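Local coordinates for protein lectin (Cicer arietinum, PDB 3V6N) that agglutinates red blood cells, probably by binding sugars, and holds calcium and sodium ions in a four-bladed beta-propeller of the hemopexin fold, at residues V27-A32 with D38-G43; E74-Y79 with A105-F110; A84-A89 with D95-G100; A141-D144 with R149-Q152. One frame throughout, in Å; residues are numbered along the deposited sequence.

Contact 1 of 4, residues V27-A32 with D38-G43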
loop_
_atom_site.group_PDB
_atom_site.type_symbol
_atom_site.label_atom_id
_atom_site.label_comp_id
_atom_site.label_asym_id
_atom_site.label_seq_id
_atom_site.Cartn_x
_atom_site.Cartn_y
_atom_site.Cartn_z
ATOM N N VAL A 27 -9.296 0.307 -19.568
ATOM C CA VAL A 27 -9.786 0.809 -20.843
ATOM C C VAL A 27 -10.543 2.130 -20.628
ATOM O O VAL A 27 -11.260 2.314 -19.626
ATOM C CB VAL A 27 -10.713 -0.249 -21.504
ATOM C CG1 VAL A 27 -11.584 0.340 -22.594
ATOM C CG2 VAL A 27 -9.881 -1.397 -22.068
ATOM N N LEU A 28 -10.374 3.047 -21.573
ATOM C CA LEU A 28 -11.203 4.230 -21.649
ATOM C C LEU A 28 -12.229 3.981 -22.729
ATOM O O LEU A 28 -11.868 3.749 -23.891
ATOM C CB LEU A 28 -10.369 5.465 -22.012
ATOM C CG LEU A 28 -11.150 6.755 -22.364
ATOM C CD1 LEU A 28 -12.153 7.132 -21.277
ATOM C CD2 LEU A 28 -10.179 7.906 -22.639
ATOM N N LEU A 29 -13.506 4.041 -22.345
ATOM C CA LEU A 29 -14.589 3.700 -23.254
ATOM C C LEU A 29 -15.489 4.911 -23.561
ATOM O O LEU A 29 -15.814 5.683 -22.651
ATOM C CB LEU A 29 -15.434 2.556 -22.663
ATOM C CG LEU A 29 -16.554 1.942 -23.514
ATOM C CD1 LEU A 29 -16.013 1.032 -24.608
ATOM C CD2 LEU A 29 -17.502 1.170 -22.619
ATOM N N ASP A 30 -15.843 5.077 -24.843
ATOM C CA ASP A 30 -17.010 5.863 -25.246
ATOM C C ASP A 30 -18.170 4.893 -25.159
ATOM O O ASP A 30 -18.306 4.016 -25.988
ATOM C CB ASP A 30 -16.881 6.365 -26.690
ATOM C CG ASP A 30 -18.080 7.218 -27.137
ATOM O OD1 ASP A 30 -19.231 7.034 -26.664
ATOM O OD2 ASP A 30 -17.860 8.097 -27.982
ATOM N N TYR A 31 -19.000 5.030 -24.137
ATOM C CA TYR A 31 -19.969 3.971 -23.845
ATOM C C TYR A 31 -21.327 4.154 -24.524
ATOM O O TYR A 31 -22.207 3.310 -24.354
ATOM C CB TYR A 31 -20.096 3.739 -22.335
ATOM C CG TYR A 31 -20.670 4.894 -21.548
ATOM C CD1 TYR A 31 -19.841 5.906 -21.049
ATOM C CD2 TYR A 31 -22.034 4.963 -21.286
ATOM C CE1 TYR A 31 -20.361 6.957 -20.328
ATOM C CE2 TYR A 31 -22.563 6.006 -20.566
ATOM C CZ TYR A 31 -21.728 6.993 -20.082
ATOM O OH TYR A 31 -22.268 8.016 -19.352
ATOM N N ALA A 32 -21.472 5.226 -25.308
ATOM C CA ALA A 32 -22.623 5.444 -26.201
ATOM C C ALA A 32 -24.001 5.040 -25.620
ATOM O O ALA A 32 -24.636 4.079 -26.081
ATOM C CB ALA A 32 -22.373 4.761 -27.535
ATOM N N ASP A 38 -20.505 2.616 -29.655
ATOM C CA ASP A 38 -19.526 2.496 -28.563
ATOM C C ASP A 38 -18.150 2.202 -29.146
ATOM O O ASP A 38 -18.038 1.527 -30.167
ATOM C CB ASP A 38 -19.921 1.391 -27.582
ATOM C CG ASP A 38 -20.032 0.037 -28.246
ATOM O OD1 ASP A 38 -20.787 -0.093 -29.213
ATOM O OD2 ASP A 38 -19.370 -0.906 -27.795
ATOM N N LYS A 39 -17.109 2.734 -28.517
ATOM C CA LYS A 39 -15.746 2.509 -28.992
ATOM C C LYS A 39 -14.707 2.671 -27.894
ATOM O O LYS A 39 -14.825 3.535 -27.023
ATOM C CB LYS A 39 -15.400 3.404 -30.190
ATOM C CG LYS A 39 -15.740 4.874 -30.039
ATOM C CD LYS A 39 -15.048 5.695 -31.127
ATOM C CE LYS A 39 -15.478 7.161 -31.065
ATOM N NZ LYS A 39 -14.375 8.119 -31.384
ATOM N N VAL A 40 -13.690 1.823 -27.960
ATOM C CA VAL A 40 -12.562 1.864 -27.040
ATOM C C VAL A 40 -11.659 2.992 -27.492
ATOM O O VAL A 40 -11.110 2.942 -28.593
ATOM C CB VAL A 40 -11.792 0.527 -27.048
ATOM C CG1 VAL A 40 -10.492 0.642 -26.245
ATOM C CG2 VAL A 40 -12.682 -0.589 -26.509
ATOM N N LEU A 41 -11.525 4.017 -26.657
ATOM C CA LEU A 41 -10.737 5.190 -27.020
ATOM C C LEU A 41 -9.278 5.076 -26.598
ATOM O O LEU A 41 -8.422 5.817 -27.087
ATOM C CB LEU A 41 -11.341 6.447 -26.407
ATOM C CG LEU A 41 -12.749 6.850 -26.823
ATOM C CD1 LEU A 41 -13.155 8.034 -25.962
ATOM C CD2 LEU A 41 -12.811 7.204 -28.310
ATOM N N TYR A 42 -8.997 4.176 -25.666
ATOM C CA TYR A 42 -7.629 4.008 -25.167
ATOM C C TYR A 42 -7.529 2.698 -24.404
ATOM O O TYR A 42 -8.419 2.355 -23.621
ATOM C CB TYR A 42 -7.226 5.176 -24.256
ATOM C CG TYR A 42 -5.753 5.227 -23.950
ATOM C CD1 TYR A 42 -4.856 5.817 -24.847
ATOM C CD2 TYR A 42 -5.245 4.697 -22.764
ATOM C CE1 TYR A 42 -3.494 5.870 -24.572
ATOM C CE2 TYR A 42 -3.885 4.743 -22.484
ATOM C CZ TYR A 42 -3.016 5.331 -23.397
ATOM O OH TYR A 42 -1.665 5.399 -23.122
ATOM N N GLY A 43 -6.441 1.978 -24.637
ATOM C CA GLY A 43 -6.228 0.691 -23.980
ATOM C C GLY A 43 -6.686 -0.473 -24.834
ATOM O O GLY A 43 -7.023 -0.295 -25.994
#

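Contact 2 of 4, residues E74-Y79 with A105-F110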
loop_
_atom_site.group_PDB
_atom_site.type_symbol
_atom_site.label_atom_id
_atom_site.label_comp_id
_atom_site.label_asym_id
_atom_site.label_seq_id
_atom_site.Cartn_x
_atom_site.Cartn_y
_atom_site.Cartn_z
ATOM N N GLU A 74 -11.394 14.900 -10.691
ATOM C CA GLU A 74 -10.842 14.171 -9.561
ATOM C C GLU A 74 -11.674 12.944 -9.225
ATOM O O GLU A 74 -12.896 13.002 -9.259
ATOM C CB GLU A 74 -10.663 15.099 -8.354
ATOM C CG GLU A 74 -9.770 16.305 -8.657
ATOM C CD GLU A 74 -9.741 17.318 -7.530
ATOM O OE1 GLU A 74 -10.182 17.003 -6.415
ATOM O OE2 GLU A 74 -9.260 18.445 -7.755
ATOM N N ALA A 75 -11.001 11.839 -8.914
ATOM C CA ALA A 75 -11.664 10.579 -8.537
ATOM C C ALA A 75 -11.001 9.917 -7.324
ATOM O O ALA A 75 -9.802 10.073 -7.118
ATOM C CB ALA A 75 -11.648 9.624 -9.715
ATOM N N PHE A 76 -11.789 9.201 -6.521
ATOM C CA PHE A 76 -11.244 8.342 -5.476
ATOM C C PHE A 76 -11.019 6.981 -6.106
ATOM O O PHE A 76 -11.874 6.472 -6.841
ATOM C CB PHE A 76 -12.179 8.214 -4.256
ATOM C CG PHE A 76 -12.004 9.313 -3.224
ATOM C CD1 PHE A 76 -10.971 9.264 -2.292
ATOM C CD2 PHE A 76 -12.879 10.398 -3.190
ATOM C CE1 PHE A 76 -10.801 10.282 -1.360
ATOM C CE2 PHE A 76 -12.719 11.424 -2.269
ATOM C CZ PHE A 76 -11.677 11.369 -1.347
ATOM N N ILE A 77 -9.855 6.410 -5.853
ATOM C CA ILE A 77 -9.555 5.058 -6.330
ATOM C C ILE A 77 -9.210 4.221 -5.094
ATOM O O ILE A 77 -8.778 4.767 -4.080
ATOM C CB ILE A 77 -8.426 5.058 -7.404
ATOM C CG1 ILE A 77 -7.136 5.649 -6.815
ATOM C CG2 ILE A 77 -8.883 5.816 -8.665
ATOM C CD1 ILE A 77 -5.896 5.393 -7.650
ATOM N N PHE A 78 -9.438 2.917 -5.154
ATOM C CA PHE A 78 -9.164 2.039 -4.018
ATOM C C PHE A 78 -8.389 0.808 -4.451
ATOM O O PHE A 78 -8.488 0.388 -5.595
ATOM C CB PHE A 78 -10.463 1.557 -3.364
ATOM C CG PHE A 78 -11.311 2.657 -2.790
ATOM C CD1 PHE A 78 -11.389 2.839 -1.424
ATOM C CD2 PHE A 78 -12.028 3.515 -3.622
ATOM C CE1 PHE A 78 -12.183 3.846 -0.894
ATOM C CE2 PHE A 78 -12.825 4.521 -3.104
ATOM C CZ PHE A 78 -12.903 4.684 -1.737
ATOM N N TYR A 79 -7.618 0.250 -3.519
ATOM C CA TYR A 79 -7.107 -1.109 -3.634
ATOM C C TYR A 79 -7.060 -1.740 -2.237
ATOM O O TYR A 79 -6.368 -1.229 -1.330
ATOM C CB TYR A 79 -5.728 -1.171 -4.297
ATOM C CG TYR A 79 -5.198 -2.598 -4.281
ATOM C CD1 TYR A 79 -5.749 -3.564 -5.123
ATOM C CD2 TYR A 79 -4.190 -2.990 -3.395
ATOM C CE1 TYR A 79 -5.305 -4.867 -5.103
ATOM C CE2 TYR A 79 -3.728 -4.301 -3.374
ATOM C CZ TYR A 79 -4.287 -5.232 -4.234
ATOM O OH TYR A 79 -3.859 -6.547 -4.227
ATOM N N ALA A 105 -9.883 3.692 6.760
ATOM C CA ALA A 105 -10.263 4.177 8.087
ATOM C C ALA A 105 -9.745 5.584 8.379
ATOM O O ALA A 105 -10.365 6.314 9.149
ATOM C CB ALA A 105 -9.787 3.212 9.171
ATOM N N ASP A 106 -8.611 5.951 7.784
ATOM C CA ASP A 106 -8.032 7.280 7.966
ATOM C C ASP A 106 -8.673 8.307 7.054
ATOM O O ASP A 106 -8.716 9.486 7.383
ATOM C CB ASP A 106 -6.518 7.266 7.717
ATOM C CG ASP A 106 -5.744 6.563 8.832
ATOM O OD1 ASP A 106 -6.287 6.369 9.941
ATOM O OD2 ASP A 106 -4.586 6.187 8.591
ATOM N N MET A 107 -9.143 7.872 5.893
ATOM C CA MET A 107 -9.805 8.785 4.965
ATOM C C MET A 107 -11.283 8.946 5.329
ATOM O O MET A 107 -11.843 10.026 5.163
ATOM C CB MET A 107 -9.648 8.271 3.535
ATOM C CG MET A 107 -9.934 9.299 2.456
ATOM S SD MET A 107 -8.487 10.295 2.063
ATOM C CE MET A 107 -7.607 9.218 0.938
ATOM N N PHE A 108 -11.897 7.860 5.812
ATOM C CA PHE A 108 -13.328 7.798 6.161
ATOM C C PHE A 108 -13.500 7.101 7.504
ATOM O O PHE A 108 -13.789 5.903 7.538
ATOM C CB PHE A 108 -14.133 7.012 5.109
ATOM C CG PHE A 108 -13.922 7.472 3.693
ATOM C CD1 PHE A 108 -14.476 8.667 3.239
ATOM C CD2 PHE A 108 -13.181 6.702 2.808
ATOM C CE1 PHE A 108 -14.285 9.090 1.933
ATOM C CE2 PHE A 108 -12.979 7.123 1.493
ATOM C CZ PHE A 108 -13.530 8.320 1.057
ATOM N N PRO A 109 -13.333 7.844 8.622
ATOM C CA PRO A 109 -13.340 7.221 9.956
ATOM C C PRO A 109 -14.646 6.556 10.367
ATOM O O PRO A 109 -14.640 5.674 11.227
ATOM C CB PRO A 109 -13.022 8.396 10.897
ATOM C CG PRO A 109 -12.286 9.382 10.035
ATOM C CD PRO A 109 -12.954 9.270 8.687
ATOM N N PHE A 110 -15.762 6.965 9.764
ATOM C CA PHE A 110 -17.072 6.372 10.088
ATOM C C PHE A 110 -17.145 4.894 9.684
ATOM O O PHE A 110 -18.043 4.165 10.116
ATOM C CB PHE A 110 -18.220 7.181 9.462
ATOM C CG PHE A 110 -17.959 7.627 8.040
ATOM C CD1 PHE A 110 -17.502 8.918 7.774
ATOM C CD2 PHE A 110 -18.179 6.766 6.974
ATOM C CE1 PHE A 110 -17.264 9.339 6.474
ATOM C CE2 PHE A 110 -17.947 7.177 5.672
ATOM C CZ PHE A 110 -17.488 8.463 5.416
#

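Contact 3 of 4, residues A84-A89 with D95-G100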
loop_
_atom_site.group_PDB
_atom_site.type_symbol
_atom_site.label_atom_id
_atom_site.label_comp_id
_atom_site.label_asym_id
_atom_site.label_seq_id
_atom_site.Cartn_x
_atom_site.Cartn_y
_atom_site.Cartn_z
ATOM N N ALA A 84 -6.888 6.581 -2.559
ATOM C CA ALA A 84 -6.223 7.834 -2.906
ATOM C C ALA A 84 -7.185 8.730 -3.673
ATOM O O ALA A 84 -8.114 8.236 -4.327
ATOM C CB ALA A 84 -4.953 7.570 -3.726
ATOM N N ARG A 85 -6.980 10.039 -3.574
ATOM C CA ARG A 85 -7.699 10.989 -4.424
ATOM C C ARG A 85 -6.783 11.404 -5.576
ATOM O O ARG A 85 -5.672 11.890 -5.344
ATOM C CB ARG A 85 -8.145 12.216 -3.623
ATOM C CG ARG A 85 -9.115 13.099 -4.395
ATOM C CD ARG A 85 -8.933 14.567 -4.048
ATOM N NE ARG A 85 -9.361 14.950 -2.700
ATOM C CZ ARG A 85 -10.594 15.350 -2.345
ATOM N NH1 ARG A 85 -11.596 15.388 -3.230
ATOM N NH2 ARG A 85 -10.839 15.708 -1.076
ATOM N N ILE A 86 -7.218 11.185 -6.811
ATOM C CA ILE A 86 -6.369 11.539 -7.949
ATOM C C ILE A 86 -6.986 12.573 -8.904
ATOM O O ILE A 86 -8.206 12.700 -9.005
ATOM C CB ILE A 86 -5.921 10.311 -8.787
ATOM C CG1 ILE A 86 -7.140 9.557 -9.371
ATOM C CG2 ILE A 86 -4.977 9.411 -7.996
ATOM C CD1 ILE A 86 -6.786 8.665 -10.549
ATOM N N ASP A 87 -6.110 13.315 -9.588
ATOM C CA ASP A 87 -6.507 14.101 -10.737
ATOM C C ASP A 87 -6.234 13.211 -11.941
ATOM O O ASP A 87 -5.082 12.956 -12.257
ATOM C CB ASP A 87 -5.682 15.389 -10.803
ATOM C CG ASP A 87 -5.999 16.253 -12.044
ATOM O OD1 ASP A 87 -6.597 15.773 -13.033
ATOM O OD2 ASP A 87 -5.590 17.425 -12.036
ATOM N N TYR A 88 -7.283 12.731 -12.603
ATOM C CA TYR A 88 -7.110 11.789 -13.718
ATOM C C TYR A 88 -6.925 12.478 -15.083
ATOM O O TYR A 88 -6.726 11.805 -16.103
ATOM C CB TYR A 88 -8.233 10.731 -13.755
ATOM C CG TYR A 88 -9.647 11.280 -13.897
ATOM C CD1 TYR A 88 -10.423 11.562 -12.762
ATOM C CD2 TYR A 88 -10.218 11.497 -15.157
ATOM C CE1 TYR A 88 -11.705 12.054 -12.874
ATOM C CE2 TYR A 88 -11.503 12.006 -15.286
ATOM C CZ TYR A 88 -12.244 12.272 -14.147
ATOM O OH TYR A 88 -13.526 12.761 -14.249
ATOM N N ALA A 89 -6.994 13.813 -15.090
ATOM C CA ALA A 89 -6.537 14.636 -16.224
ATOM C C ALA A 89 -6.846 14.013 -17.589
ATOM O O ALA A 89 -5.927 13.604 -18.298
ATOM C CB ALA A 89 -5.035 14.888 -16.100
ATOM N N ASP A 95 -1.847 13.544 -15.059
ATOM C CA ASP A 95 -2.426 12.866 -13.878
ATOM C C ASP A 95 -1.541 13.023 -12.636
ATOM O O ASP A 95 -0.317 13.048 -12.744
ATOM C CB ASP A 95 -2.651 11.382 -14.145
ATOM C CG ASP A 95 -1.395 10.696 -14.621
ATOM O OD1 ASP A 95 -0.923 11.057 -15.717
ATOM O OD2 ASP A 95 -0.865 9.842 -13.898
ATOM N N LYS A 96 -2.157 13.139 -11.464
ATOM C CA LYS A 96 -1.382 13.241 -10.227
ATOM C C LYS A 96 -2.177 12.765 -9.016
ATOM O O LYS A 96 -3.408 12.841 -8.994
ATOM C CB LYS A 96 -0.876 14.676 -10.013
ATOM C CG LYS A 96 -1.924 15.617 -9.447
ATOM C CD LYS A 96 -1.790 17.008 -10.047
ATOM C CE LYS A 96 -2.644 18.018 -9.303
ATOM N NZ LYS A 96 -2.430 19.381 -9.856
ATOM N N ILE A 97 -1.469 12.269 -8.009
ATOM C CA ILE A 97 -2.099 11.970 -6.734
ATOM C C ILE A 97 -2.253 13.265 -5.942
ATOM O O ILE A 97 -1.280 13.956 -5.677
ATOM C CB ILE A 97 -1.316 10.908 -5.925
ATOM C CG1 ILE A 97 -1.235 9.598 -6.724
ATOM C CG2 ILE A 97 -1.961 10.678 -4.552
ATOM C CD1 ILE A 97 -0.429 8.493 -6.062
ATOM N N ILE A 98 -3.478 13.591 -5.569
ATOM C CA ILE A 98 -3.730 14.771 -4.744
ATOM C C ILE A 98 -3.590 14.440 -3.257
ATOM O O ILE A 98 -2.944 15.185 -2.520
ATOM C CB ILE A 98 -5.121 15.367 -5.039
ATOM C CG1 ILE A 98 -5.182 15.822 -6.495
ATOM C CG2 ILE A 98 -5.428 16.532 -4.102
ATOM C CD1 ILE A 98 -6.589 16.085 -6.988
ATOM N N SER A 99 -4.198 13.325 -2.832
ATOM C CA SER A 99 -4.204 12.886 -1.433
ATOM C C SER A 99 -3.940 11.398 -1.362
ATOM O O SER A 99 -4.611 10.624 -2.035
ATOM C CB SER A 99 -5.581 13.086 -0.803
ATOM O OG SER A 99 -5.743 14.372 -0.267
ATOM N N GLY A 100 -2.998 10.999 -0.517
ATOM C CA GLY A 100 -2.827 9.599 -0.196
ATOM C C GLY A 100 -1.562 9.011 -0.787
ATOM O O GLY A 100 -0.687 9.759 -1.220
#

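Contact 4 of 4, residues A141-D144 with R149-Q152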
loop_
_atom_site.group_PDB
_atom_site.type_symbol
_atom_site.label_atom_id
_atom_site.label_comp_id
_atom_site.label_asym_id
_atom_site.label_seq_id
_atom_site.Cartn_x
_atom_site.Cartn_y
_atom_site.Cartn_z
ATOM N N ALA A 141 -23.639 1.937 1.612
ATOM C CA ALA A 141 -23.490 3.119 2.428
ATOM C C ALA A 141 -23.664 4.342 1.553
ATOM O O ALA A 141 -23.435 4.314 0.333
ATOM C CB ALA A 141 -22.132 3.134 3.111
ATOM N N ARG A 142 -24.091 5.422 2.178
ATOM C CA ARG A 142 -24.354 6.630 1.455
ATOM C C ARG A 142 -23.604 7.732 2.187
ATOM O O ARG A 142 -23.872 7.980 3.359
ATOM C CB ARG A 142 -25.856 6.873 1.423
ATOM C CG ARG A 142 -26.297 8.117 0.686
ATOM C CD ARG A 142 -27.821 8.209 0.742
ATOM N NE ARG A 142 -28.278 9.511 0.268
ATOM C CZ ARG A 142 -29.503 9.993 0.461
ATOM N NH1 ARG A 142 -30.413 9.282 1.116
ATOM N NH2 ARG A 142 -29.814 11.192 -0.007
ATOM N N ILE A 143 -22.639 8.350 1.506
ATOM C CA ILE A 143 -21.755 9.349 2.125
ATOM C C ILE A 143 -21.763 10.659 1.362
ATOM O O ILE A 143 -22.184 10.716 0.212
ATOM C CB ILE A 143 -20.281 8.868 2.236
ATOM C CG1 ILE A 143 -19.607 8.827 0.844
ATOM C CG2 ILE A 143 -20.221 7.514 2.928
ATOM C CD1 ILE A 143 -18.090 8.876 0.859
ATOM N N ASP A 144 -21.301 11.709 2.026
ATOM C CA ASP A 144 -21.038 12.991 1.385
ATOM C C ASP A 144 -19.523 13.106 1.398
ATOM O O ASP A 144 -18.916 13.173 2.475
ATOM C CB ASP A 144 -21.700 14.131 2.178
ATOM C CG ASP A 144 -21.442 15.514 1.582
ATOM O OD1 ASP A 144 -20.317 15.831 1.156
ATOM O OD2 ASP A 144 -22.380 16.318 1.564
ATOM N N ARG A 149 -18.998 12.706 5.607
ATOM C CA ARG A 149 -20.031 12.261 6.525
ATOM C C ARG A 149 -20.863 11.113 5.989
ATOM O O ARG A 149 -21.302 11.125 4.841
ATOM C CB ARG A 149 -20.968 13.411 6.866
ATOM C CG ARG A 149 -20.473 14.325 7.974
ATOM C CD ARG A 149 -21.295 15.602 8.014
ATOM N NE ARG A 149 -21.190 16.282 9.312
ATOM C CZ ARG A 149 -21.783 17.439 9.601
ATOM N NH1 ARG A 149 -22.514 18.059 8.686
ATOM N NH2 ARG A 149 -21.635 17.976 10.808
ATOM N N LEU A 150 -21.089 10.136 6.857
ATOM C CA LEU A 150 -22.068 9.087 6.630
ATOM C C LEU A 150 -23.468 9.682 6.771
ATOM O O LEU A 150 -23.823 10.190 7.823
ATOM C CB LEU A 150 -21.824 7.947 7.628
ATOM C CG LEU A 150 -22.594 6.634 7.535
ATOM C CD1 LEU A 150 -22.066 5.770 6.382
ATOM C CD2 LEU A 150 -22.447 5.912 8.876
ATOM N N VAL A 151 -24.246 9.630 5.696
ATOM C CA VAL A 151 -25.546 10.309 5.621
ATOM C C VAL A 151 -26.689 9.541 6.308
ATOM O O VAL A 151 -27.654 10.155 6.769
ATOM C CB VAL A 151 -25.926 10.621 4.155
ATOM C CG1 VAL A 151 -27.423 10.893 4.021
ATOM C CG2 VAL A 151 -25.103 11.796 3.628
ATOM N N GLN A 152 -26.582 8.213 6.366
ATOM C CA GLN A 152 -27.601 7.385 7.015
ATOM C C GLN A 152 -26.949 6.073 7.462
ATOM O O GLN A 152 -25.830 5.776 7.058
ATOM C CB GLN A 152 -28.763 7.103 6.035
ATOM C CG GLN A 152 -28.393 6.183 4.874
ATOM C CD GLN A 152 -29.309 6.280 3.651
ATOM O OE1 GLN A 152 -29.382 5.341 2.859
ATOM N NE2 GLN A 152 -29.991 7.410 3.481
HETATM O O HOH W 1 -25.129 4.871 4.692
#

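Contact 1 of 4, residues V27-A32 with D38-G43
Val27 and Val40 cross at about a right angle, CG1 of Val27 meeting CG1 of Val40 at 3.8 Å. The other branch of Val40, CG2, turns to CD1 of Leu29, its direct partner in a non-hydrogen-bonded pair, and the three side chains make one apolar patch. On the sheet face that carries Leu28 and Asp30 the packing is slanted: Leu28 CG rests 4.1 Å from Leu41 CB, while Leu28 CB lies against CB of Tyr42, whose ring leads off from the pair. Leu41 reaches past Leu28 to Asp30, two residues on, its CD1 coming beside CB of Asp30. Asp30 and Lys39 pair on the same face, the lysine CG 3.8 Å from Asp30 CB; their charged ends stay too far apart for a salt bridge. This is the outer hairpin of a propeller blade, strands 25-30 and 39-41, and a classic beta bulge interrupts it where Leu41 and Tyr42 both face Leu28. The O of Leu28 takes a short bond from Leu41 N (2.8 Å) and a weak one from Tyr42 N, while Leu28 N gives an almost straight bond (169°) to Tyr42 O. Gly43 follows at backbone angles that suit glycine, close against Val27. At the turn, the carboxylate of Asp30 swings opposite its own N (chi1 -179°), which carries OD1 to the N of Ala32, 3.2 Å away, in an Asx turn. The methyl of Ala32 then packs on the backbone N of Asp38 (CB to N 3.5 Å), and Asp38 sends OD2 to the hydroxyl of Ser219.

Contact 2 of 4, residues E74-Y79 with A105-F110
No hydrogen bond crosses between Phe76 and Phe78 on one side and Met107 and Phe108 on the other: three phenylalanine rings and a thioether make the whole junction. It belongs to the four-bladed beta-propeller, where strand 74-79 of one blade meets the end of helix 104-107, which follows the outermost strand of that same blade. Phe108, the first residue to leave the helix, turns the edge of its ring to a face of Phe76 in an edge-to-face pair, centroids 5.6 Å apart and planes at 57°. Its CZ stands over the rim of that face rather than its middle. The neighbouring atom, Phe108 CE2, comes to the edge of the Phe78 ring, 4.0 Å from Phe78 CZ. Phe78 also touches Asp65, a calcium ligand of the central channel, and Ile120. Met107 starts out with CG trans to the backbone N (chi1 -163°) and then bends at both later torsions, which curls the thioether round the end of Phe76. Its sulfur is at the edge of the ring, a Met-aromatic contact with SD 5.5 Å from the centroid. Three successive atoms of Met107 gather about a single ring carbon, with CG 4.0 Å from Phe76 CE1.

Contact 3 of 4, residues A84-A89 with D95-G100
Arg85 turns its CG to the far side from the backbone N (chi1 -169°) and bends at the next two torsions, which lays its CD beside Ile98, 4.0 Å from CG2; Ser99 OG lies at the edge of the guanidinium, near its plane, and NH1 has a long, weak ion pair with Glu74. Ile98, with CG1 anti to the carbonyl carbon (chi1 -62°) and CD1 extended beyond it, reaches along the strand opposite to the backbone of Asp87, CD1 3.8 Å from Asp87 N. Both Ile98 and Ser99 face Arg85, a classic beta bulge in the outer hairpin of the blade. The carbonyl O of Arg85 is gripped twice, by Ile98 N at 2.8 Å and by Ser99 N at 3.2 Å, both in the carbonyl plane. On the opposite face Ile86 CG2 packs against Ile97 CG1 at 4.0 Å. Back on the face of Arg85, Asp87 pairs with Lys96, its OD2 4.3 Å from Lys96 NZ, too long for a salt bridge. OD1 takes the N of Ala89 at 2.9 Å in an Asx turn. Asp95 OD2 is held by Ser53. Strand 74-79 flanks strand 82-87 on its inner side, with Phe76 against Arg85, while strand 96-103 forms the outer edge, where Ile97 packs on Lys56 of the second subunit.

Contact 4 of 4, residues A141-D144 with R149-Q152
Arg142 crosses the side chain of Gln152 at a slant, Arg142 CD 3.8 Å from Gln152 CD, with the guanidinium and amide planes almost perpendicular at 86°. The arginine chain is fully extended (chi1 and chi2 both 180°), which runs it straight out alongside the strand opposite, and Val151 and Gln152 reach across to it. Val151 CG1 lies over one face of the guanidinium, near its rim and 4.1 Å from Arg142 NE. The amide meets the group at an edge instead, near NH1. Beyond the contact Glu131 forms a salt bridge with NE of Arg142, which should help fix the rotation of the guanidinium. A bound sulfate, probably from the crystallisation liquor, makes a long, weak ion pair with NH1.

On the other face of the sheet Leu150 CD1 sits between two neighbours, 4.2 Å from Ala141 CB and 4.3 Å from Ile143 CG2. The backbones are joined by three bonds. Val151 N reaches Arg142 O at 2.9 Å, and Asp144 and Arg149 exchange a pair, one from each backbone N to the other's O. Where the strands part, a water bridges them: it accepts from Arg142 N and donates to Gln152 O, 2.6 Å away, in place of a direct strand bond. Past the pair, Asp144 OD1 takes the N of Thr147 and so ties the side chain to the turn that joins the strands. Strands 139-144 and 149-156 form the outer antiparallel hairpin of a four-stranded blade of the hemopexin-fold propeller, within a predicted hemopexin repeat.

Contacts 1, 3 and 4 are outer hairpins of three different blades, and contact 2 ties the blade of contact 3 to its closing helix. Contacts 2 and 3 share a sheet: their centres are 12 Å apart, and Ala75 O probably bonds to Ile86 N at 2.8 Å. Contact 2 also meets contact 4, where Phe110 CE2 packs on Ile143 CG2 at 3.6 Å, bridging neighbouring blades. Contact 1 touches none of the others; its nearest atoms are about 8 Å from contact 3, and its centre is 31 Å from that of contact 4. The side chain of Phe78 in contact 2 lies about 8 Å from both the calcium and the sodium ion; contacts 1, 3 and 4 keep their side chains about 11-12 Å or more from the sodium. Contacts 2 and 3 both touch the second subunit.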